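Local coordinates for Melibiose/raffinose/stachyose-binding protein MelE (Bacillus subtilis subsp. subtilis str. 168, PDB 4R6H) that binds melibiose, raffinose and stachyose as the solute-binding component of an ABC transporter that imports these sugars, at residues T49-E60 and F329-M339. Numbering follows the deposited sequence. Where two conformers were deposited one is given.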
loop_
_atom_site.group_PDB
_atom_site.type_symbol
_atom_site.label_atom_id
_atom_site.label_comp_id
_atom_site.label_asym_id
_atom_site.label_seq_id
_atom_site.Cartn_x
_atom_site.Cartn_y
_atom_site.Cartn_z
ATOM N N THR A 49 -5.827 -10.854 -16.164
ATOM C CA THR A 49 -4.607 -11.588 -16.202
ATOM C C THR A 49 -4.650 -12.791 -15.247
ATOM O O THR A 49 -4.121 -13.848 -15.579
ATOM C CB THR A 49 -3.388 -10.672 -15.906
ATOM O OG1 THR A 49 -3.305 -9.665 -16.922
ATOM C CG2 THR A 49 -2.089 -11.445 -15.868
ATOM N N PHE A 50 -5.205 -12.593 -14.050
ATOM C CA PHE A 50 -5.362 -13.690 -13.113
ATOM C C PHE A 50 -6.249 -14.792 -13.727
ATOM O O PHE A 50 -5.872 -15.969 -13.662
ATOM C CB PHE A 50 -5.861 -13.155 -11.768
ATOM C CG PHE A 50 -5.480 -13.983 -10.543
ATOM C CD1 PHE A 50 -4.901 -15.253 -10.640
ATOM C CD2 PHE A 50 -5.746 -13.491 -9.276
ATOM C CE1 PHE A 50 -4.596 -15.972 -9.506
ATOM C CE2 PHE A 50 -5.438 -14.215 -8.136
ATOM C CZ PHE A 50 -4.887 -15.464 -8.252
ATOM N N ARG A 51 -7.345 -14.417 -14.402
ATOM C CA ARG A 51 -8.179 -15.405 -15.068
ATOM C C ARG A 51 -7.419 -16.122 -16.189
ATOM O O ARG A 51 -7.578 -17.320 -16.340
ATOM C CB ARG A 51 -9.462 -14.766 -15.617
ATOM C CG ARG A 51 -10.416 -14.328 -14.515
ATOM C CD ARG A 51 -11.747 -13.857 -15.076
ATOM N NE ARG A 51 -12.526 -13.150 -14.054
ATOM C CZ ARG A 51 -12.721 -11.829 -14.020
ATOM N NH1 ARG A 51 -12.220 -11.025 -14.971
ATOM N NH2 ARG A 51 -13.449 -11.298 -13.038
ATOM N N LYS A 52 -6.588 -15.407 -16.943
ATOM C CA LYS A 52 -5.847 -16.037 -18.019
ATOM C C LYS A 52 -4.836 -17.044 -17.429
ATOM O O LYS A 52 -4.656 -18.133 -17.947
ATOM C CB LYS A 52 -5.230 -14.986 -18.962
ATOM C CG LYS A 52 -3.749 -14.697 -18.819
ATOM C CD LYS A 52 -2.979 -15.382 -19.929
ATOM C CE LYS A 52 -2.715 -14.433 -21.091
ATOM N NZ LYS A 52 -1.483 -14.810 -21.814
ATOM N N LEU A 53 -4.181 -16.695 -16.319
ATOM C CA LEU A 53 -3.262 -17.605 -15.709
ATOM C C LEU A 53 -3.984 -18.813 -15.096
ATOM O O LEU A 53 -3.463 -19.902 -15.125
ATOM C CB LEU A 53 -2.398 -16.878 -14.667
ATOM C CG LEU A 53 -1.334 -15.962 -15.263
ATOM C CD1 LEU A 53 -0.723 -15.157 -14.122
ATOM C CD2 LEU A 53 -0.246 -16.700 -16.035
ATOM N N ALA A 54 -5.165 -18.585 -14.533
ATOM C CA ALA A 54 -5.987 -19.700 -14.021
ATOM C C ALA A 54 -6.356 -20.635 -15.164
ATOM O O ALA A 54 -6.248 -21.867 -15.024
ATOM C CB ALA A 54 -7.206 -19.204 -13.327
ATOM N N ALA A 55 -6.721 -20.078 -16.311
ATOM C CA ALA A 55 -7.020 -20.925 -17.476
ATOM C C ALA A 55 -5.803 -21.752 -17.949
ATOM O O ALA A 55 -5.940 -22.918 -18.355
ATOM C CB ALA A 55 -7.587 -20.086 -18.592
ATOM N N ALA A 56 -4.618 -21.160 -17.902
ATOM C CA ALA A 56 -3.394 -21.832 -18.240
ATOM C C ALA A 56 -3.083 -22.927 -17.245
ATOM O O ALA A 56 -2.617 -24.007 -17.609
ATOM C CB ALA A 56 -2.249 -20.830 -18.348
ATOM N N PHE A 57 -3.372 -22.678 -15.970
ATOM C CA PHE A 57 -3.219 -23.737 -14.962
ATOM C C PHE A 57 -4.132 -24.931 -15.262
ATOM O O PHE A 57 -3.720 -26.096 -15.111
ATOM C CB PHE A 57 -3.528 -23.169 -13.587
ATOM C CG PHE A 57 -3.457 -24.160 -12.465
ATOM C CD1 PHE A 57 -2.264 -24.480 -11.878
ATOM C CD2 PHE A 57 -4.628 -24.779 -11.981
ATOM C CE1 PHE A 57 -2.209 -25.364 -10.803
ATOM C CE2 PHE A 57 -4.580 -25.654 -10.919
ATOM C CZ PHE A 57 -3.376 -25.954 -10.331
ATOM N N GLU A 58 -5.366 -24.622 -15.655
ATOM C CA GLU A 58 -6.358 -25.658 -15.993
ATOM C C GLU A 58 -5.896 -26.506 -17.180
ATOM O O GLU A 58 -6.207 -27.714 -17.211
ATOM C CB GLU A 58 -7.711 -25.067 -16.267
ATOM C CG GLU A 58 -8.381 -24.497 -15.025
ATOM C CD GLU A 58 -9.692 -23.816 -15.312
ATOM O OE1 GLU A 58 -10.040 -23.665 -16.498
ATOM O OE2 GLU A 58 -10.364 -23.411 -14.368
ATOM N N LYS A 59 -5.133 -25.940 -18.120
ATOM C CA LYS A 59 -4.601 -26.751 -19.253
ATOM C C LYS A 59 -3.653 -27.853 -18.785
ATOM O O LYS A 59 -3.641 -28.954 -19.334
ATOM C CB LYS A 59 -3.907 -25.879 -20.315
ATOM C CG LYS A 59 -4.883 -25.104 -21.189
ATOM C CD LYS A 59 -4.212 -23.890 -21.816
ATOM C CE LYS A 59 -5.111 -22.655 -21.852
ATOM N NZ LYS A 59 -4.381 -21.389 -21.517
ATOM N N GLU A 60 -2.893 -27.565 -17.734
ATOM C CA GLU A 60 -1.952 -28.473 -17.118
ATOM C C GLU A 60 -2.610 -29.423 -16.092
ATOM O O GLU A 60 -2.011 -30.401 -15.659
ATOM C CB GLU A 60 -0.882 -27.618 -16.442
ATOM C CG GLU A 60 0.495 -28.197 -16.437
ATOM C CD GLU A 60 1.500 -27.219 -15.874
ATOM O OE1 GLU A 60 2.013 -27.522 -14.788
ATOM O OE2 GLU A 60 1.770 -26.183 -16.532
ATOM N N PHE A 329 2.763 -22.832 -9.510
ATOM C CA PHE A 329 2.521 -22.445 -10.873
ATOM C C PHE A 329 2.653 -20.915 -10.994
ATOM O O PHE A 329 3.282 -20.413 -11.918
ATOM C CB PHE A 329 1.136 -22.937 -11.326
ATOM C CG PHE A 329 0.735 -22.459 -12.676
ATOM C CD1 PHE A 329 0.049 -21.275 -12.806
ATOM C CD2 PHE A 329 0.982 -23.214 -13.822
ATOM C CE1 PHE A 329 -0.323 -20.784 -14.055
ATOM C CE2 PHE A 329 0.595 -22.751 -15.068
ATOM C CZ PHE A 329 -0.080 -21.539 -15.179
ATOM N N MET A 330 1.980 -20.181 -10.120
ATOM C CA MET A 330 2.036 -18.713 -10.149
ATOM C C MET A 330 3.462 -18.157 -9.959
ATOM O O MET A 330 3.800 -17.092 -10.514
ATOM C CB MET A 330 1.098 -18.141 -9.084
ATOM C CG MET A 330 -0.373 -18.307 -9.423
ATOM S SD MET A 330 -0.979 -17.470 -10.882
ATOM C CE MET A 330 -0.877 -15.746 -10.382
ATOM N N ALA A 331 4.289 -18.907 -9.226
ATOM C CA ALA A 331 5.665 -18.513 -8.903
ATOM C C ALA A 331 6.657 -18.784 -10.028
ATOM O O ALA A 331 7.797 -18.304 -9.967
ATOM C CB ALA A 331 6.136 -19.208 -7.633
ATOM N N ARG A 332 6.273 -19.559 -11.022
ATOM C CA ARG A 332 7.161 -19.762 -12.196
ATOM C C ARG A 332 7.482 -18.364 -12.774
ATOM O O ARG A 332 6.585 -17.547 -12.934
ATOM C CB ARG A 332 6.477 -20.614 -13.245
ATOM C CG ARG A 332 6.210 -22.028 -12.795
ATOM C CD ARG A 332 5.547 -22.765 -13.949
ATOM N NE ARG A 332 5.146 -24.093 -13.525
ATOM C CZ ARG A 332 4.318 -24.885 -14.191
ATOM N NH1 ARG A 332 3.816 -24.525 -15.346
ATOM N NH2 ARG A 332 4.055 -26.104 -13.705
ATOM N N PRO A 333 8.742 -18.103 -13.135
ATOM C CA PRO A 333 9.092 -16.728 -13.510
ATOM C C PRO A 333 8.249 -16.082 -14.619
ATOM O O PRO A 333 7.875 -14.923 -14.500
ATOM C CB PRO A 333 10.551 -16.849 -13.968
ATOM C CG PRO A 333 11.071 -18.047 -13.244
ATOM C CD PRO A 333 9.910 -18.989 -13.042
ATOM N N ALA A 334 7.909 -16.790 -15.685
ATOM C CA ALA A 334 7.118 -16.170 -16.726
ATOM C C ALA A 334 5.757 -15.788 -16.218
ATOM O O ALA A 334 5.241 -14.718 -16.555
ATOM C CB ALA A 334 6.963 -17.065 -17.947
ATOM N N ASN A 335 5.153 -16.670 -15.400
ATOM C CA ASN A 335 3.848 -16.359 -14.821
ATOM C C ASN A 335 3.901 -15.220 -13.792
ATOM O O ASN A 335 3.033 -14.332 -13.774
ATOM C CB ASN A 335 3.231 -17.600 -14.197
ATOM C CG ASN A 335 2.971 -18.697 -15.227
ATOM O OD1 ASN A 335 2.761 -18.405 -16.395
ATOM N ND2 ASN A 335 2.955 -19.940 -14.793
ATOM N N ALA A 336 4.910 -15.243 -12.956
ATOM C CA ALA A 336 5.056 -14.192 -11.941
ATOM C C ALA A 336 5.308 -12.859 -12.587
ATOM O O ALA A 336 4.782 -11.844 -12.130
ATOM C CB ALA A 336 6.160 -14.529 -10.966
ATOM N N LYS A 337 6.057 -12.847 -13.684
ATOM C CA LYS A 337 6.312 -11.591 -14.402
ATOM C C LYS A 337 5.027 -11.037 -15.002
ATOM O O LYS A 337 4.692 -9.845 -14.864
ATOM C CB LYS A 337 7.383 -11.813 -15.488
ATOM C CG LYS A 337 7.769 -10.577 -16.289
ATOM C CD LYS A 337 8.871 -10.947 -17.272
ATOM C CE LYS A 337 9.413 -9.754 -18.031
ATOM N NZ LYS A 337 8.459 -9.212 -19.024
ATOM N N GLN A 338 4.259 -11.917 -15.653
ATOM C CA GLN A 338 2.998 -11.538 -16.242
ATOM C C GLN A 338 2.008 -10.971 -15.230
ATOM O O GLN A 338 1.411 -9.894 -15.408
ATOM C CB GLN A 338 2.419 -12.716 -17.026
ATOM C CG GLN A 338 1.129 -12.407 -17.728
ATOM C CD GLN A 338 0.606 -13.610 -18.486
ATOM O OE1 GLN A 338 1.272 -14.629 -18.559
ATOM N NE2 GLN A 338 -0.606 -13.496 -18.996
ATOM N N MET A 339 1.825 -11.702 -14.133
ATOM C CA MET A 339 0.901 -11.236 -13.114
ATOM C C MET A 339 1.354 -9.907 -12.497
ATOM O O MET A 339 0.560 -8.998 -12.351
ATOM C CB MET A 339 0.691 -12.302 -12.055
ATOM C CG MET A 339 -0.423 -12.037 -11.079
ATOM S SD MET A 339 -2.082 -12.144 -11.812
ATOM C CE MET A 339 -2.577 -10.427 -11.917
#
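Phe57 turns its ring edge to the face of Phe329 in a T-shaped stack, planes at 80° and CD1 of Phe57 3.7 Å from CG of Phe329. Phe57 CB adds a CH-pi contact over the middle of that face, while Asn335 ND2 lies over the opposite one as it donates to Phe329 O (2.9 Å), tying the start of helix 333-343 to the end of helix 320-331. Knobs-into-holes packing runs both ways: CG of Phe329 lies anti to the backbone N (chi1 174°), which carries the ring out between Leu53, Ala56, Phe57 and Glu60, and Leu53 enters between Met330, Asn335, Gln338 and Met339. A serine in place of Phe329 would probably open a gap beside Ala56 and leave the Phe57 edge without its aromatic face. Met330 and Met339 make oblique Met-aromatic contacts with Phe50. At the exposed rim Arg332, the N-cap residue, grips Glu60 end-on in a salt bridge, NH2 to OE1 at 2.7 Å and NH1 to OE2 at 2.9 Å, both through syn lone pairs. Segments 49-60 and 333-339 run nearly antiparallel (160°). In this lobe of the solute-binding protein, helix 44-60 packs between strand 64-69, met by Phe50 and Phe57, and helices 320-331 and 333-343.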